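Local coordinates for protein endoglucanase EG-II (Hypocrea jecorina, PDB 3QR3) that probably hydrolyses internal beta-1,4-glucosidic bonds of cellulose with its TIM-barrel catalytic domain, as an endoglucanase of glycosyl hydrolase family 5, at residues 59-64 with 99-104; 144-149 with 180-185. All blocks are in the same frame, centred on the assembly; numbering follows the deposited sequence. Where two conformers were deposited one is given.

Interaction 1. Residues 59-64 with 99-104; sequences IFRLPV and YCIVDI
Phe60 and Leu62 hydrogen-bond to Tyr99 and Ile101 across two parallel, in-register strands of the TIM barrel, Phe60 level with Cys100. Phe60 N gives its hydrogen to Tyr99 O at 3.0 Å, Phe60 O takes one from Ile101 N at 2.8 Å, and Leu62 N binds Ile101 O at 2.7 Å. The next rung is weak: Asp103 N lies 3.4 Å from Leu62 O, but that carbonyl also has Tyr86 OH. Val64 N closes the ladder on Asp103 O at 2.8 Å. Inside the barrel the Arg61 chain runs extended, with CG anti to the backbone N (chi1 -176°), and sets its guanidinium over the Asp103 carboxylate, the two planes only 15° apart. The salt bridge from Arg61 NH2 to Asp103 OD1, 3.2 Å, is therefore one of charge alone, with no N-H aimed at the oxygen. Arg61 NH1 instead hydrogen-bonds to Asn9 and also pairs with Glu260; Asp103 OD2 is bonded to His105 ND1. On the outer face, Cys100 is bridged to Cys93 of helix 80-95. That helix packs over Phe60, Leu62 and Val64, helix 122-136 over Val102 and Ile104, and strand 5-11 flanks 59-64.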
loop_
_atom_site.group_PDB
_atom_site.type_symbol
_atom_site.label_atom_id
_atom_site.label_comp_id
_atom_site.label_asym_id
_atom_site.label_seq_id
_atom_site.Cartn_x
_atom_site.Cartn_y
_atom_site.Cartn_z
ATOM N N ILE A 59 8.539 7.505 0.135
ATOM C CA ILE A 59 7.760 6.415 0.707
ATOM C C ILE A 59 7.794 5.176 -0.189
ATOM O O ILE A 59 7.878 5.284 -1.409
ATOM C CB ILE A 59 6.307 6.864 0.976
ATOM C CG1 ILE A 59 5.578 5.860 1.879
ATOM C CG2 ILE A 59 5.564 7.094 -0.344
ATOM C CD1 ILE A 59 4.396 6.449 2.624
ATOM N N PHE A 60 7.771 4.001 0.428
ATOM C CA PHE A 60 7.593 2.749 -0.312
ATOM C C PHE A 60 6.566 1.889 0.385
ATOM O O PHE A 60 6.429 1.934 1.602
ATOM C CB PHE A 60 8.923 2.008 -0.476
ATOM C CG PHE A 60 9.946 2.830 -1.189
ATOM C CD1 PHE A 60 9.865 3.010 -2.553
ATOM C CD2 PHE A 60 10.938 3.483 -0.484
ATOM C CE1 PHE A 60 10.779 3.810 -3.227
ATOM C CE2 PHE A 60 11.865 4.275 -1.143
ATOM C CZ PHE A 60 11.781 4.441 -2.520
ATOM N N ARG A 61 5.826 1.127 -0.404
ATOM C CA ARG A 61 4.843 0.206 0.126
ATOM C C ARG A 61 5.355 -1.195 -0.157
ATOM O O ARG A 61 5.812 -1.483 -1.271
ATOM C CB ARG A 61 3.509 0.439 -0.569
ATOM C CG ARG A 61 2.348 -0.392 -0.054
ATOM C CD ARG A 61 1.066 0.296 -0.476
ATOM N NE ARG A 61 -0.177 -0.391 -0.125
ATOM C CZ ARG A 61 -0.799 -1.264 -0.907
ATOM N NH1 ARG A 61 -0.265 -1.634 -2.073
ATOM N NH2 ARG A 61 -1.947 -1.789 -0.507
ATOM N N LEU A 62 5.288 -2.058 0.854
ATOM C CA LEU A 62 5.887 -3.390 0.768
ATOM C C LEU A 62 4.829 -4.464 0.979
ATOM O O LEU A 62 4.620 -4.940 2.108
ATOM C CB LEU A 62 6.999 -3.536 1.810
ATOM C CG LEU A 62 8.061 -2.426 1.882
ATOM C CD1 LEU A 62 9.120 -2.759 2.937
ATOM C CD2 LEU A 62 8.728 -2.205 0.532
ATOM N N PRO A 63 4.146 -4.845 -0.107
ATOM C CA PRO A 63 3.066 -5.830 -0.053
ATOM C C PRO A 63 3.583 -7.178 0.387
ATOM O O PRO A 63 4.635 -7.606 -0.086
ATOM C CB PRO A 63 2.605 -5.926 -1.512
ATOM C CG PRO A 63 3.065 -4.695 -2.147
ATOM C CD PRO A 63 4.352 -4.337 -1.469
ATOM N N VAL A 64 2.847 -7.842 1.274
ATOM C CA VAL A 64 3.221 -9.188 1.694
ATOM C C VAL A 64 1.982 -9.979 2.076
ATOM O O VAL A 64 1.002 -9.423 2.592
ATOM C CB VAL A 64 4.231 -9.171 2.860
ATOM C CG1 VAL A 64 3.675 -8.375 4.023
ATOM C CG2 VAL A 64 4.573 -10.616 3.290
ATOM N N TYR A 99 9.525 6.601 4.569
ATOM C CA TYR A 99 8.448 5.923 5.277
ATOM C C TYR A 99 8.167 4.622 4.557
ATOM O O TYR A 99 8.295 4.549 3.331
ATOM C CB TYR A 99 7.191 6.787 5.282
ATOM C CG TYR A 99 7.174 7.786 6.401
ATOM C CD1 TYR A 99 8.012 8.890 6.383
ATOM C CD2 TYR A 99 6.312 7.631 7.478
ATOM C CE1 TYR A 99 7.993 9.818 7.414
ATOM C CE2 TYR A 99 6.289 8.544 8.509
ATOM C CZ TYR A 99 7.131 9.635 8.471
ATOM O OH TYR A 99 7.102 10.548 9.500
ATOM N N CYS A 100 7.777 3.601 5.314
ATOM C CA CYS A 100 7.630 2.267 4.757
ATOM C C CYS A 100 6.302 1.639 5.149
ATOM O O CYS A 100 6.048 1.374 6.324
ATOM C CB CYS A 100 8.783 1.371 5.211
ATOM S SG CYS A 100 9.580 0.499 3.843
ATOM N N ILE A 101 5.459 1.402 4.148
ATOM C CA ILE A 101 4.131 0.854 4.393
ATOM C C ILE A 101 4.142 -0.666 4.363
ATOM O O ILE A 101 4.439 -1.288 3.326
ATOM C CB ILE A 101 3.094 1.367 3.375
ATOM C CG1 ILE A 101 3.073 2.891 3.338
ATOM C CG2 ILE A 101 1.705 0.819 3.716
ATOM C CD1 ILE A 101 2.158 3.464 2.259
ATOM N N VAL A 102 3.846 -1.259 5.512
ATOM C CA VAL A 102 3.682 -2.702 5.614
ATOM C C VAL A 102 2.262 -3.003 5.162
ATOM O O VAL A 102 1.301 -2.564 5.789
ATOM C CB VAL A 102 3.918 -3.180 7.061
ATOM C CG1 VAL A 102 3.537 -4.671 7.233
ATOM C CG2 VAL A 102 5.370 -2.947 7.460
ATOM N N ASP A 103 2.127 -3.707 4.045
ATOM C CA ASP A 103 0.811 -3.922 3.432
ATOM C C ASP A 103 0.460 -5.398 3.417
ATOM O O ASP A 103 1.127 -6.192 2.751
ATOM C CB ASP A 103 0.784 -3.360 2.002
ATOM C CG ASP A 103 -0.222 -4.072 1.101
ATOM O OD1 ASP A 103 -1.388 -4.240 1.513
ATOM O OD2 ASP A 103 0.152 -4.453 -0.036
ATOM N N ILE A 104 -0.578 -5.766 4.163
ATOM C CA ILE A 104 -1.058 -7.147 4.170
ATOM C C ILE A 104 -1.962 -7.334 2.953
ATOM O O ILE A 104 -3.047 -6.781 2.897
ATOM C CB ILE A 104 -1.806 -7.470 5.478
ATOM C CG1 ILE A 104 -0.892 -7.217 6.680
ATOM C CG2 ILE A 104 -2.254 -8.927 5.500
ATOM C CD1 ILE A 104 0.359 -8.096 6.689
#

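Interaction 2. Residues 144-149 with 180-185; sequences FGIMNE and SLPGND
Phe144 and Ser180 join the fourth and fifth strands of the beta/alpha barrel, the pair that closes the ring of eight, near the ends where both strands give way to loops. Hydrogen bonding across the two segments comes down to one backbone link: Ser180 N points almost straight at Phe144 O, 2.9 Å away with 171° at the hydrogen, though the donor stands 27° from the carbonyl plane. Beyond it the ladder stops. Gly145 is the centre of an inverse gamma turn, which swings the chain off the strand path, and Pro182 has no N-H to offer. Leu181 bonds instead through its backbone to Ile215 and Asp217 on the other flanking strand.

Of the polar side chains, Ser180 faces the first segment but spends its hydroxyl elsewhere. Ser180 OG stands 3.9 Å from Gly145 CA, a packing distance, while its hydrogen bonds run to Trp143 NE1 and Asp217 OD2. Asn148 and Glu149 match the Asn-Glu pair found after the fourth strand in family 5 enzymes.

The apolar contacts are few and buried. Ile146 CB touches Pro182 CD at 4.1 Å, and Met147 CB meets Pro182 CG at the same distance of 4.1 Å. From helix 155-171, Val165 backs Ile146 and Trp158 backs Met147.

Elsewhere carbons pack on carbonyl oxygens. With CG1 anti to its carbonyl carbon (chi1 -69°), Ile146 extends along Ser180, and Ile146 CD1 comes to 3.3 Å from Ser180 O. The proline ring ends the contact against the methionine backbone, Pro182 CB lying 3.4 Å from Met147 O.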
loop_
_atom_site.group_PDB
_atom_site.type_symbol
_atom_site.label_atom_id
_atom_site.label_comp_id
_atom_site.label_asym_id
_atom_site.label_seq_id
_atom_site.Cartn_x
_atom_site.Cartn_y
_atom_site.Cartn_z
ATOM N N PHE A 144 1.393 1.450 9.078
ATOM C CA PHE A 144 0.647 0.188 9.174
ATOM C C PHE A 144 -0.503 0.109 8.154
ATOM O O PHE A 144 -1.559 0.718 8.343
ATOM C CB PHE A 144 0.132 -0.039 10.606
ATOM C CG PHE A 144 1.226 -0.149 11.639
ATOM C CD1 PHE A 144 1.811 -1.372 11.922
ATOM C CD2 PHE A 144 1.669 0.970 12.328
ATOM C CE1 PHE A 144 2.819 -1.478 12.872
ATOM C CE2 PHE A 144 2.673 0.868 13.276
ATOM C CZ PHE A 144 3.253 -0.355 13.544
ATOM N N GLY A 145 -0.276 -0.631 7.070
ATOM C CA GLY A 145 -1.252 -0.789 5.998
ATOM C C GLY A 145 -2.169 -1.971 6.259
ATOM O O GLY A 145 -1.960 -3.099 5.762
ATOM N N ILE A 146 -3.196 -1.701 7.053
ATOM C CA ILE A 146 -4.036 -2.743 7.650
ATOM C C ILE A 146 -4.461 -3.862 6.702
ATOM O O ILE A 146 -4.378 -5.047 7.049
ATOM C CB ILE A 146 -5.271 -2.103 8.329
ATOM C CG1 ILE A 146 -4.821 -1.310 9.554
ATOM C CG2 ILE A 146 -6.293 -3.162 8.727
ATOM C CD1 ILE A 146 -5.994 -0.770 10.418
ATOM N N MET A 147 -4.907 -3.497 5.507
ATOM C CA MET A 147 -5.420 -4.487 4.574
ATOM C C MET A 147 -5.514 -3.946 3.156
ATOM O O MET A 147 -5.986 -2.842 2.931
ATOM C CB MET A 147 -6.791 -5.006 5.025
ATOM C CG MET A 147 -7.375 -6.089 4.114
ATOM S SD MET A 147 -6.299 -7.529 3.941
ATOM C CE MET A 147 -6.051 -7.939 5.662
ATOM N N ASN A 148 -5.065 -4.752 2.202
ATOM C CA ASN A 148 -5.160 -4.396 0.802
ATOM C C ASN A 148 -6.535 -4.765 0.235
ATOM O O ASN A 148 -6.969 -5.916 0.328
ATOM C CB ASN A 148 -4.059 -5.117 0.013
ATOM C CG ASN A 148 -4.075 -4.761 -1.456
ATOM O OD1 ASN A 148 -3.690 -3.662 -1.835
ATOM N ND2 ASN A 148 -4.507 -5.699 -2.294
ATOM N N GLU A 149 -7.222 -3.774 -0.318
ATOM C CA GLU A 149 -8.421 -3.978 -1.143
ATOM C C GLU A 149 -9.522 -4.899 -0.603
ATOM O O GLU A 149 -9.884 -5.889 -1.254
ATOM C CB GLU A 149 -8.018 -4.380 -2.570
ATOM C CG GLU A 149 -7.258 -3.257 -3.258
ATOM C CD GLU A 149 -7.122 -3.428 -4.752
ATOM O OE1 GLU A 149 -7.521 -4.486 -5.267
ATOM O OE2 GLU A 149 -6.621 -2.482 -5.407
ATOM N N SER A 180 -3.202 3.064 8.193
ATOM C CA SER A 180 -4.164 3.155 7.097
ATOM C C SER A 180 -5.537 2.646 7.494
ATOM O O SER A 180 -5.649 1.644 8.200
ATOM C CB SER A 180 -3.705 2.296 5.919
ATOM O OG SER A 180 -2.547 2.824 5.312
ATOM N N LEU A 181 -6.580 3.322 7.013
ATOM C CA LEU A 181 -7.950 2.828 7.134
ATOM C C LEU A 181 -8.487 2.507 5.731
ATOM O O LEU A 181 -8.830 3.415 4.974
ATOM C CB LEU A 181 -8.838 3.879 7.821
ATOM C CG LEU A 181 -8.337 4.446 9.155
ATOM C CD1 LEU A 181 -9.289 5.501 9.705
ATOM C CD2 LEU A 181 -8.121 3.323 10.183
ATOM N N PRO A 182 -8.545 1.213 5.367
ATOM C CA PRO A 182 -9.011 0.862 4.018
ATOM C C PRO A 182 -10.499 0.528 3.936
ATOM O O PRO A 182 -11.033 -0.159 4.813
ATOM C CB PRO A 182 -8.177 -0.376 3.699
ATOM C CG PRO A 182 -8.103 -1.083 5.065
ATOM C CD PRO A 182 -8.047 0.030 6.102
ATOM N N GLY A 183 -11.152 0.991 2.875
ATOM C CA GLY A 183 -12.577 0.778 2.696
ATOM C C GLY A 183 -12.932 -0.301 1.686
ATOM O O GLY A 183 -12.055 -1.025 1.192
ATOM N N ASN A 184 -14.226 -0.391 1.372
ATOM C CA ASN A 184 -14.786 -1.403 0.470
ATOM C C ASN A 184 -14.495 -1.107 -1.002
ATOM O O ASN A 184 -13.764 -0.174 -1.328
ATOM C CB ASN A 184 -16.304 -1.466 0.680
ATOM C CG ASN A 184 -16.835 -2.882 0.807
ATOM O OD1 ASN A 184 -16.123 -3.875 0.591
ATOM N ND2 ASN A 184 -18.107 -2.985 1.166
ATOM N N ASP A 185 -15.081 -1.901 -1.891
ATOM C CA ASP A 185 -14.922 -1.696 -3.329
ATOM C C ASP A 185 -13.456 -1.613 -3.763
ATOM O O ASP A 185 -13.075 -0.735 -4.530
ATOM C CB ASP A 185 -15.675 -0.443 -3.779
ATOM C CG ASP A 185 -17.170 -0.681 -3.920
ATOM O OD1 ASP A 185 -17.579 -1.397 -4.862
ATOM O OD2 ASP A 185 -17.934 -0.148 -3.090
#

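Interaction 1 closes along the chain before interaction 2 opens, and their centres lie 12 Å apart in the same eight-stranded barrel. Together they take in strands two to five: 59-64 beside 99-104, then 142-145 beside 179-182. Strands 99-104 and 142-145 are themselves neighbours, joined by a probable hydrogen bond from Gly145 N to Val102 O (2.8 Å). The second direct tie is through side chains, Arg61 NH2 probably binding Asn148 OD1 at 2.9 Å. Asn148 and Glu149 also touch Glu260, near the C-terminal ends of the strands, where TIM-barrel hydrolases hold the active site.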